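Local coordinates for functional macrophage inflammatory protein 1-alpha homolog (Human herpesvirus 8, PDB 1ZXT) that acts as a viral CC chemokine that binds CCR-type chemokine receptors and probably mimics the host macrophage inflammatory proteins, at residues S10-F15 / Q49-P54; E27-S32 / I41-R46. One frame throughout, in Å; residues are numbered along the deposited sequence.

Contact 1 (S10-F15 / Q49-P54); sequences SCCYGF and QICADP
C12 and C51 are joined by a disulfide, SG to SG 2.1 Å, which ties the N-terminal loop of the chemokine to strand 49-52. The two cysteines reach the bond alike: each SG lies anti to its own carbonyl carbon and beside its own backbone N, and the S-S torsion of -86° is close to the relaxed value of a disulfide, negative in sign. C12 is the second member of the adjacent CC pair that names this chemokine class. Its neighbour C11 turns the other way and forms a second disulfide, with C35, as in other chemokines of this class, so that consecutive residues hold the loop to two separate parts of the chain. Beyond the bridge the loop passes over C51, and the carbonyl O of G14 comes 3.5 Å from C51 CB.

F15 makes the other half of the contact. With CG anti to the carbonyl carbon (chi1 -59°), its ring leans over the backbone where strand 49-52 ends. CD1 of F15 approaches the A52 carbonyl C at 3.3 Å, while the C51 carbonyl carbon lies at the ring edge. One face of the ring receives D53: its CB sits 3.9 Å from the F15 ring centroid, a CH-pi contact only 14° off the ring normal, and the carboxylate is stacked nearly parallel to the ring. D53 OD1 is bonded to the backbone N of S55, which probably helps to hold the carboxylate flat over the ring.

No hydrogen bond crosses between these segments, but just past F15 the backbone of Q16 bonds to C51. Strand 49-52, an outermost strand of the sheet, pairs with strand 40-44, for instance through A52 with V40; C12 also touches I41 of that strand and T31, and the chain continues from P54 toward helix 57-64.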
loop_
_atom_site.group_PDB
_atom_site.type_symbol
_atom_site.label_atom_id
_atom_site.label_comp_id
_atom_site.label_asym_id
_atom_site.label_seq_id
_atom_site.Cartn_x
_atom_site.Cartn_y
_atom_site.Cartn_z
ATOM N N SER A 10 -1.682 11.461 -0.208
ATOM C CA SER A 10 -1.792 10.352 -1.144
ATOM C C SER A 10 -2.774 9.287 -0.534
ATOM O O SER A 10 -2.563 8.832 0.590
ATOM C CB SER A 10 -0.416 9.754 -1.386
ATOM O OG SER A 10 -0.516 8.715 -2.335
ATOM N N CYS A 11 -3.850 8.981 -1.256
ATOM C CA CYS A 11 -4.904 8.106 -0.765
ATOM C C CYS A 11 -5.287 7.169 -1.861
ATOM O O CYS A 11 -5.133 7.452 -3.056
ATOM C CB CYS A 11 -6.117 8.915 -0.431
ATOM S SG CYS A 11 -5.808 10.070 0.921
ATOM N N CYS A 12 -5.748 6.013 -1.461
ATOM C CA CYS A 12 -6.356 5.090 -2.388
ATOM C C CYS A 12 -7.842 5.293 -2.521
ATOM O O CYS A 12 -8.585 5.217 -1.513
ATOM C CB CYS A 12 -6.122 3.668 -1.923
ATOM S SG CYS A 12 -4.387 3.236 -1.973
ATOM N N TYR A 13 -8.296 5.499 -3.765
ATOM C CA TYR A 13 -9.743 5.531 -4.090
ATOM C C TYR A 13 -9.949 4.317 -4.998
ATOM O O TYR A 13 -9.696 4.364 -6.221
ATOM C CB TYR A 13 -10.173 6.848 -4.803
ATOM C CG TYR A 13 -9.714 8.069 -4.014
ATOM C CD1 TYR A 13 -10.439 8.537 -2.944
ATOM C CD2 TYR A 13 -8.482 8.634 -4.275
ATOM C CE1 TYR A 13 -10.015 9.626 -2.218
ATOM C CE2 TYR A 13 -8.019 9.711 -3.575
ATOM C CZ TYR A 13 -8.735 10.221 -2.510
ATOM O OH TYR A 13 -8.262 11.324 -1.720
ATOM N N GLY A 14 -10.298 3.215 -4.386
ATOM C CA GLY A 14 -10.316 1.935 -5.045
ATOM C C GLY A 14 -9.146 1.077 -4.617
ATOM O O GLY A 14 -7.992 1.513 -4.546
ATOM N N PHE A 15 -9.439 -0.161 -4.312
ATOM C CA PHE A 15 -8.359 -1.103 -4.039
ATOM C C PHE A 15 -8.330 -2.227 -5.025
ATOM O O PHE A 15 -9.366 -2.668 -5.533
ATOM C CB PHE A 15 -8.501 -1.689 -2.663
ATOM C CG PHE A 15 -8.498 -0.709 -1.559
ATOM C CD1 PHE A 15 -7.348 -0.132 -1.129
ATOM C CD2 PHE A 15 -9.659 -0.368 -0.915
ATOM C CE1 PHE A 15 -7.323 0.762 -0.094
ATOM C CE2 PHE A 15 -9.630 0.552 0.165
ATOM C CZ PHE A 15 -8.456 1.102 0.558
ATOM N N GLN A 49 2.874 1.318 -7.795
ATOM C CA GLN A 49 2.187 1.500 -6.534
ATOM C C GLN A 49 0.823 0.840 -6.652
ATOM O O GLN A 49 -0.086 1.310 -7.353
ATOM C CB GLN A 49 2.057 2.989 -6.205
ATOM C CG GLN A 49 3.380 3.648 -5.934
ATOM C CD GLN A 49 3.317 5.167 -5.938
ATOM O OE1 GLN A 49 2.275 5.766 -5.805
ATOM N NE2 GLN A 49 4.461 5.781 -6.185
ATOM N N ILE A 50 0.642 -0.253 -5.916
ATOM C CA ILE A 50 -0.578 -1.031 -5.924
ATOM C C ILE A 50 -1.331 -0.705 -4.630
ATOM O O ILE A 50 -0.951 -1.051 -3.548
ATOM C CB ILE A 50 -0.322 -2.544 -6.012
ATOM C CG1 ILE A 50 0.379 -2.951 -7.334
ATOM C CG2 ILE A 50 -1.662 -3.316 -5.850
ATOM C CD1 ILE A 50 0.608 -4.382 -7.444
ATOM N N CYS A 51 -2.497 -0.091 -4.782
ATOM C CA CYS A 51 -3.438 0.163 -3.645
ATOM C C CYS A 51 -4.057 -1.141 -3.138
ATOM O O CYS A 51 -4.693 -1.854 -3.925
ATOM C CB CYS A 51 -4.517 1.045 -4.066
ATOM S SG CYS A 51 -4.051 2.808 -3.985
ATOM N N ALA A 52 -3.895 -1.409 -1.845
ATOM C CA ALA A 52 -4.490 -2.590 -1.227
ATOM C C ALA A 52 -5.101 -2.233 0.137
ATOM O O ALA A 52 -4.661 -1.316 0.808
ATOM C CB ALA A 52 -3.461 -3.641 -1.135
ATOM N N ASP A 53 -6.117 -2.994 0.495
ATOM C CA ASP A 53 -6.957 -2.781 1.647
ATOM C C ASP A 53 -6.503 -3.580 2.871
ATOM O O ASP A 53 -6.659 -4.816 2.888
ATOM C CB ASP A 53 -8.337 -3.273 1.294
ATOM C CG ASP A 53 -9.375 -2.875 2.315
ATOM O OD1 ASP A 53 -9.065 -2.337 3.385
ATOM O OD2 ASP A 53 -10.540 -3.087 2.102
ATOM N N PRO A 54 -5.922 -2.906 3.883
ATOM C CA PRO A 54 -5.367 -3.586 5.043
ATOM C C PRO A 54 -6.414 -4.219 5.945
ATOM O O PRO A 54 -6.039 -4.995 6.835
ATOM C CB PRO A 54 -4.537 -2.496 5.746
ATOM C CG PRO A 54 -5.181 -1.273 5.370
ATOM C CD PRO A 54 -5.688 -1.455 3.966
#

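Contact 2 (E27-S32 / I41-R46)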
loop_
_atom_site.group_PDB
_atom_site.type_symbol
_atom_site.label_atom_id
_atom_site.label_comp_id
_atom_site.label_asym_id
_atom_site.label_seq_id
_atom_site.Cartn_x
_atom_site.Cartn_y
_atom_site.Cartn_z
ATOM N N GLU A 27 8.198 -3.948 -1.083
ATOM C CA GLU A 27 8.007 -3.344 0.219
ATOM C C GLU A 27 6.597 -2.812 0.273
ATOM O O GLU A 27 5.926 -2.789 -0.762
ATOM C CB GLU A 27 8.981 -2.207 0.411
ATOM C CG GLU A 27 8.934 -1.128 -0.656
ATOM C CD GLU A 27 10.179 -0.206 -0.656
ATOM O OE1 GLU A 27 11.231 -0.710 -0.794
ATOM O OE2 GLU A 27 10.012 1.031 -0.526
ATOM N N TRP A 28 6.135 -2.334 1.453
ATOM C CA TRP A 28 4.885 -1.687 1.571
ATOM C C TRP A 28 4.989 -0.458 2.474
ATOM O O TRP A 28 5.900 -0.341 3.245
ATOM C CB TRP A 28 3.795 -2.625 2.119
ATOM C CG TRP A 28 4.017 -2.971 3.545
ATOM C CD1 TRP A 28 4.889 -3.900 4.050
ATOM C CD2 TRP A 28 3.370 -2.367 4.652
ATOM N NE1 TRP A 28 4.778 -3.935 5.407
ATOM C CE2 TRP A 28 3.888 -2.971 5.809
ATOM C CE3 TRP A 28 2.401 -1.312 4.776
ATOM C CZ2 TRP A 28 3.497 -2.625 7.097
ATOM C CZ3 TRP A 28 2.007 -0.937 6.079
ATOM C CH2 TRP A 28 2.605 -1.588 7.220
ATOM N N TYR A 29 4.009 0.413 2.369
ATOM C CA TYR A 29 3.852 1.556 3.293
ATOM C C TYR A 29 2.398 1.946 3.282
ATOM O O TYR A 29 1.673 1.772 2.299
ATOM C CB TYR A 29 4.749 2.735 2.912
ATOM C CG TYR A 29 4.715 3.120 1.442
ATOM C CD1 TYR A 29 5.578 2.567 0.540
ATOM C CD2 TYR A 29 3.844 4.071 0.973
ATOM C CE1 TYR A 29 5.572 2.887 -0.789
ATOM C CE2 TYR A 29 3.831 4.445 -0.373
ATOM C CZ TYR A 29 4.670 3.844 -1.250
ATOM O OH TYR A 29 4.673 4.202 -2.607
ATOM N N PRO A 30 1.939 2.509 4.393
ATOM C CA PRO A 30 0.541 2.962 4.479
ATOM C C PRO A 30 0.323 4.299 3.727
ATOM O O PRO A 30 1.243 5.068 3.506
ATOM C CB PRO A 30 0.345 3.153 5.968
ATOM C CG PRO A 30 1.690 3.695 6.378
ATOM C CD PRO A 30 2.689 2.816 5.624
ATOM N N THR A 31 -0.900 4.550 3.320
ATOM C CA THR A 31 -1.245 5.791 2.801
ATOM C C THR A 31 -1.464 6.750 4.025
ATOM O O THR A 31 -1.323 6.352 5.166
ATOM C CB THR A 31 -2.520 5.716 1.916
ATOM O OG1 THR A 31 -3.569 5.002 2.595
ATOM C CG2 THR A 31 -2.277 4.964 0.694
ATOM N N SER A 32 -1.758 8.018 3.752
ATOM C CA SER A 32 -1.921 9.013 4.791
ATOM C C SER A 32 -3.062 8.711 5.773
ATOM O O SER A 32 -4.171 8.266 5.365
ATOM C CB SER A 32 -2.235 10.337 4.105
ATOM O OG SER A 32 -2.492 11.296 5.113
ATOM N N ILE A 41 0.144 0.813 0.289
ATOM C CA ILE A 41 0.767 0.578 -1.013
ATOM C C ILE A 41 1.626 -0.641 -0.971
ATOM O O ILE A 41 2.512 -0.728 -0.176
ATOM C CB ILE A 41 1.568 1.802 -1.465
ATOM C CG1 ILE A 41 0.690 3.048 -1.448
ATOM C CG2 ILE A 41 2.302 1.632 -2.832
ATOM C CD1 ILE A 41 -0.595 2.920 -2.236
ATOM N N LEU A 42 1.367 -1.580 -1.879
ATOM C CA LEU A 42 2.317 -2.637 -2.190
ATOM C C LEU A 42 3.148 -2.181 -3.352
ATOM O O LEU A 42 2.672 -2.070 -4.454
ATOM C CB LEU A 42 1.632 -3.941 -2.539
ATOM C CG LEU A 42 0.629 -4.403 -1.482
ATOM C CD1 LEU A 42 -0.137 -5.591 -2.010
ATOM C CD2 LEU A 42 1.225 -4.676 -0.110
ATOM N N LEU A 43 4.413 -1.919 -3.091
ATOM C CA LEU A 43 5.280 -1.319 -4.111
ATOM C C LEU A 43 6.037 -2.393 -4.837
ATOM O O LEU A 43 6.695 -3.303 -4.271
ATOM C CB LEU A 43 6.254 -0.307 -3.475
ATOM C CG LEU A 43 7.189 0.407 -4.475
ATOM C CD1 LEU A 43 6.402 1.456 -5.175
ATOM C CD2 LEU A 43 8.451 0.929 -3.772
ATOM N N THR A 44 5.952 -2.373 -6.148
ATOM C CA THR A 44 6.652 -3.476 -6.880
ATOM C C THR A 44 8.087 -3.114 -7.159
ATOM O O THR A 44 8.440 -1.959 -7.113
ATOM C CB THR A 44 5.960 -3.863 -8.225
ATOM O OG1 THR A 44 6.227 -2.834 -9.162
ATOM C CG2 THR A 44 4.400 -3.852 -8.141
ATOM N N LYS A 45 8.895 -4.122 -7.497
ATOM C CA LYS A 45 10.308 -3.951 -7.913
ATOM C C LYS A 45 10.463 -2.935 -9.074
ATOM O O LYS A 45 11.494 -2.258 -9.186
ATOM C CB LYS A 45 10.994 -5.309 -8.279
ATOM C CG LYS A 45 11.197 -6.204 -7.063
ATOM C CD LYS A 45 11.370 -7.620 -7.354
ATOM C CE LYS A 45 11.409 -8.451 -6.080
ATOM N NZ LYS A 45 11.921 -9.790 -6.420
ATOM N N ARG A 46 9.500 -2.920 -9.995
ATOM C CA ARG A 46 9.481 -1.940 -11.075
ATOM C C ARG A 46 8.938 -0.553 -10.667
ATOM O O ARG A 46 8.871 0.369 -11.496
ATOM C CB ARG A 46 8.749 -2.522 -12.296
ATOM C CG ARG A 46 9.407 -3.700 -12.956
ATOM C CD ARG A 46 8.610 -4.370 -14.101
ATOM N NE ARG A 46 9.203 -5.689 -14.485
ATOM C CZ ARG A 46 10.166 -5.872 -15.345
ATOM N NH1 ARG A 46 10.764 -4.858 -15.992
ATOM N NH2 ARG A 46 10.572 -7.123 -15.595
#
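Y29 lays its ring against I41, whose CB stands 3.9 Å from the ring centroid and 22° off the ring normal, a CH-pi contact displaced toward the rim. The two branches of the isoleucine divide the ring between them: CG1 meets Y29 CE2 at 3.6 Å, whereas CG2 approaches the phenolic end, 3.5 Å from Y29 OH. A chi1 of 48° sets the tyrosine CG between its backbone N and carbonyl carbon and brings the ring across I41; L43 CB approaches the same ring obliquely. T31 adds its methyl beside I41 CD1, the two side chains meeting at about a right angle.

Y29 and I41 form a hydrogen-bonded pair in the antiparallel hairpin of strands 25-30 and 40-44, the first two strands of the three-stranded Greek key sheet of the chemokine fold. I41 N gives a nearly straight bond to Y29 O (2.7 Å, 168°), and Y29 N returns a longer one to I41 O. L43 N continues the pairing to E27 O at 2.9 Å.

On the same sheet face as Y29 and I41, E27 and L43 lie side by side and point the same way. E27 CG is 3.8 Å from L43 CD2, and the carboxylate oxygen OE2 also comes against that methyl. Q49 of the third strand also touches Y29, I41 and L43. The other face carries W28 and L42, a non-hydrogen-bonded pair. They meet through W28 CB and L42 CD2, 4.0 Å apart, while the indole leads away toward M63 of helix 57-64 and L42 packs on L62 of that helix.

Along the chain the hairpin of contact 2 is nested inside the loop closed by contact 1, and the two share a sheet in which strand 40-44 lies between the other strands. Contact 2 is the more buried and sits nearer the middle of the chain; it joins neighbouring strands by backbone hydrogen bonds. Contact 1 fastens an irregular loop to an outermost strand by a covalent bridge, with no hydrogen bond across it. Both use the face of an aromatic ring. They meet where I50 O lies 2.9 Å from L42 N, a probable hydrogen bond, and where S10 O packs 3.4 Å from T31 CB.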